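Local coordinates for protein putative esterase/lipase/thioesterase (Silicibacter sp., PDB 2PBL) that probably hydrolyses ester or thioester substrates, as a putative esterase, lipase or thioesterase built on the alpha/beta-hydrolase fold, at residues A[67-72]-A[97-102]. Residues are numbered along the deposited sequence; the frame is centred on the assembly and turned at random.
Sequences VFVHGG and AMPSYE
His70 and Tyr101 come from opposite directions and meet as an offset stack, ring centroids 4.7 Å apart and planes 20° from parallel, with Tyr101 CE2 beneath the rim of the imidazole, 3.5 Å from His70 NE2. Tyr101 OH lies over the same imidazole face, close to CE1, and donates to the backbone carbonyl of the very residue it stacks on: Tyr101 OH to His70 O is 2.7 Å, with the donor above the carbonyl plane. The first torsion of His70 (chi1 79°) turns the ring so that ND1 reaches Gly71 O (2.8 Å) in the ring plane, which fixes the flip. A water joins His70 NE2 to Tyr101 O, and Trp82 also stacks on the imidazole. Replacing His70 by an alanine would probably leave Gly71 O without its imidazole donor and the Tyr101 ring without its stacking partner, although the hydroxyl could still bond the backbone carbonyl.

Upstream, the parallel strands 64-69 and 94-99 are joined by Phe68 N to Ala97 O (2.8 Å) and splay apart beyond it. A second water fills the widening gap, donating to Phe68 O and Pro99 O and accepting from His70 N. On one side of the sheet the selenomethionine Met98 packs CE on Phe68 CD2 (3.8 Å), while its SE makes an oblique Met-aromatic contact, 5.4 Å from the Phe68 ring centroid; on the other, Val67 CG1 meets Pro99 CD (3.9 Å).

Direct strand pairing thus gives way to bridging water and ring stacking. In hormone-sensitive-lipase-type hydrolases a His-Gly-Gly loop here supplies oxyanion-hole N-H groups; Gly71 and Gly72 probably belong to it, and the stack and hydroxyl bond are consistent with steadying Gly71 against the probable Ser-His-Glu triad.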
ATOM      1  N   VAL A  67       1.336  -5.656  -6.978  1.00 13.08           N
ATOM      2  CA  VAL A  67       0.802  -5.871  -5.621  1.00 11.38           C
ATOM      3  C   VAL A  67       0.322  -4.556  -5.063  1.00 10.27           C
ATOM      4  O   VAL A  67       1.093  -3.586  -4.984  1.00 13.21           O
ATOM      5  CB  VAL A  67       1.792  -6.458  -4.654  1.00 11.67           C
ATOM      6  CG1 VAL A  67       1.143  -6.728  -3.260  1.00 12.47           C
ATOM      7  CG2 VAL A  67       2.413  -7.740  -5.228  1.00 12.03           C
ATOM      8  N   PHE A  68      -0.928  -4.524  -4.601  1.00 13.58           N
ATOM      9  CA  PHE A  68      -1.439  -3.338  -3.944  1.00 10.95           C
ATOM     10  C   PHE A  68      -1.652  -3.606  -2.449  1.00 11.35           C
ATOM     11  O   PHE A  68      -2.315  -4.564  -2.086  1.00 14.08           O
ATOM     12  CB  PHE A  68      -2.697  -2.826  -4.603  1.00 10.91           C
ATOM     13  CG  PHE A  68      -3.335  -1.712  -3.846  1.00 11.93           C
ATOM     14  CD1 PHE A  68      -2.887  -0.399  -3.985  1.00 13.08           C
ATOM     15  CD2 PHE A  68      -4.374  -1.978  -2.949  1.00 12.13           C
ATOM     16  CE1 PHE A  68      -3.498   0.631  -3.253  1.00 19.49           C
ATOM     17  CE2 PHE A  68      -4.969  -1.009  -2.222  1.00  9.99           C
ATOM     18  CZ  PHE A  68      -4.556   0.331  -2.385  1.00 15.09           C
ATOM     19  N   VAL A  69      -1.063  -2.757  -1.601  1.00 13.59           N
ATOM     20  CA  VAL A  69      -1.206  -2.924  -0.161  1.00 12.62           C
ATOM     21  C   VAL A  69      -2.042  -1.776   0.390  1.00 12.61           C
ATOM     22  O   VAL A  69      -1.671  -0.612   0.302  1.00 11.58           O
ATOM     23  CB  VAL A  69       0.147  -3.009   0.566  1.00 14.29           C
ATOM     24  CG1 VAL A  69      -0.075  -3.321   2.033  1.00 16.99           C
ATOM     25  CG2 VAL A  69       1.065  -4.075  -0.085  1.00 16.56           C
ATOM     26  N   HIS A  70      -3.161  -2.151   0.997  1.00 14.99           N
ATOM     27  CA  HIS A  70      -4.147  -1.231   1.516  1.00 15.59           C
ATOM     28  C   HIS A  70      -3.761  -0.567   2.825  1.00 15.51           C
ATOM     29  O   HIS A  70      -2.877  -1.046   3.560  1.00 13.36           O
ATOM     30  CB  HIS A  70      -5.500  -1.954   1.663  1.00 14.76           C
ATOM     31  CG  HIS A  70      -5.624  -2.833   2.875  1.00 19.83           C
ATOM     32  ND1 HIS A  70      -5.867  -2.321   4.139  1.00 20.30           N
ATOM     33  CD2 HIS A  70      -5.633  -4.182   3.010  1.00 18.88           C
ATOM     34  CE1 HIS A  70      -5.972  -3.316   4.999  1.00 18.74           C
ATOM     35  NE2 HIS A  70      -5.849  -4.456   4.341  1.00 19.28           N
ATOM     36  N   GLY A  71      -4.429   0.551   3.101  1.00 13.41           N
ATOM     37  CA  GLY A  71      -4.173   1.286   4.301  1.00 16.03           C
ATOM     38  C   GLY A  71      -5.237   1.108   5.389  1.00 14.03           C
ATOM     39  O   GLY A  71      -6.081   0.186   5.353  1.00 17.06           O
ATOM     40  N   GLY A  72      -5.205   2.052   6.328  1.00 17.37           N
ATOM     41  CA  GLY A  72      -6.005   1.987   7.547  1.00 16.04           C
ATOM     42  C   GLY A  72      -5.203   2.061   8.844  1.00 17.84           C
ATOM     43  O   GLY A  72      -5.686   1.584   9.893  1.00 15.45           O
ATOM     44  N   ALA A  97      -2.243  -8.571  -7.109  1.00 13.83           N
ATOM     45  CA  ALA A  97      -2.366  -9.205  -5.826  1.00 10.60           C
ATOM     46  C   ALA A  97      -2.696  -8.178  -4.763  1.00 12.79           C
ATOM     47  O   ALA A  97      -2.080  -7.116  -4.741  1.00 12.34           O
ATOM     48  CB  ALA A  97      -1.049  -9.949  -5.453  1.00 11.25           C
HETATM   49  N   MSE A  98      -3.540  -8.548  -3.811  1.00 11.56           N
HETATM   50  CA  MSE A  98      -3.902  -7.688  -2.701  1.00 11.78           C
HETATM   51  C   MSE A  98      -3.889  -8.428  -1.369  1.00 13.11           C
HETATM   52  O   MSE A  98      -4.765  -9.190  -1.079  1.00 12.46           O
HETATM   53  CB  MSE A  98      -5.260  -7.037  -2.941  1.00 12.52           C
HETATM   54  CG  MSE A  98      -5.164  -5.957  -3.983  1.00 11.18           C
HETATM   55 SE   MSE A  98      -6.886  -5.050  -4.263  0.75 15.95          SE
HETATM   56  CE  MSE A  98      -6.413  -3.804  -5.602  1.00 11.15           C
ATOM     57  N   PRO A  99      -2.855  -8.205  -0.539  1.00 14.82           N
ATOM     58  CA  PRO A  99      -2.929  -8.967   0.702  1.00 14.32           C
ATOM     59  C   PRO A  99      -3.655  -8.271   1.835  1.00 16.23           C
ATOM     60  O   PRO A  99      -3.808  -7.022   1.858  1.00 14.29           O
ATOM     61  CB  PRO A  99      -1.451  -9.074   1.100  1.00 15.43           C
ATOM     62  CG  PRO A  99      -0.916  -7.784   0.661  1.00 12.01           C
ATOM     63  CD  PRO A  99      -1.601  -7.450  -0.642  1.00 13.01           C
ATOM     64  N   SER A 100      -4.099  -9.111   2.771  1.00 15.95           N
ATOM     65  CA  SER A 100      -4.533  -8.699   4.076  1.00 13.98           C
ATOM     66  C   SER A 100      -3.303  -8.979   4.951  1.00 14.39           C
ATOM     67  O   SER A 100      -2.289  -9.582   4.491  1.00 12.96           O
ATOM     68  CB  SER A 100      -5.718  -9.552   4.551  1.00 17.78           C
ATOM     69  OG  SER A 100      -6.953  -9.172   3.982  1.00 13.20           O
ATOM     70  N   TYR A 101      -3.436  -8.590   6.199  1.00 12.09           N
ATOM     71  CA  TYR A 101      -2.408  -8.720   7.196  1.00 15.38           C
ATOM     72  C   TYR A 101      -3.045  -8.516   8.555  1.00 15.59           C
ATOM     73  O   TYR A 101      -4.119  -7.908   8.643  1.00 15.85           O
ATOM     74  CB  TYR A 101      -1.327  -7.695   6.934  1.00 16.97           C
ATOM     75  CG  TYR A 101      -1.796  -6.262   6.704  1.00 16.66           C
ATOM     76  CD1 TYR A 101      -1.984  -5.361   7.779  1.00 12.66           C
ATOM     77  CD2 TYR A 101      -2.009  -5.791   5.409  1.00 17.11           C
ATOM     78  CE1 TYR A 101      -2.410  -4.047   7.548  1.00 12.25           C
ATOM     79  CE2 TYR A 101      -2.405  -4.471   5.168  1.00 13.37           C
ATOM     80  CZ  TYR A 101      -2.617  -3.614   6.223  1.00 14.65           C
ATOM     81  OH  TYR A 101      -3.017  -2.329   5.924  1.00 14.08           O
ATOM     82  N   GLU A 102      -2.428  -9.074   9.586  1.00 16.44           N
ATOM     83  CA  GLU A 102      -2.893  -8.844  10.953  1.00 16.39           C
ATOM     84  C   GLU A 102      -2.673  -7.381  11.305  1.00 17.30           C
ATOM     85  O   GLU A 102      -1.833  -6.692  10.725  1.00 14.25           O
ATOM     86  CB  GLU A 102      -2.227  -9.756  11.951  1.00 17.49           C
ATOM     87  CG  GLU A 102      -2.548 -11.184  11.701  1.00 18.10           C
ATOM     88  CD  GLU A 102      -1.922 -12.067  12.750  1.00 27.58           C
ATOM     89  OE1 GLU A 102      -0.867 -12.602  12.446  1.00 18.26           O
ATOM     90  OE2 GLU A 102      -2.442 -12.136  13.884  1.00 34.41           O
TER
HETATM   91  O   HOH W   1      -4.157  -4.944   0.111  1.00 16.14           O
HETATM   92  O   HOH W   2      -5.109  -6.189   6.485  1.00 14.54           O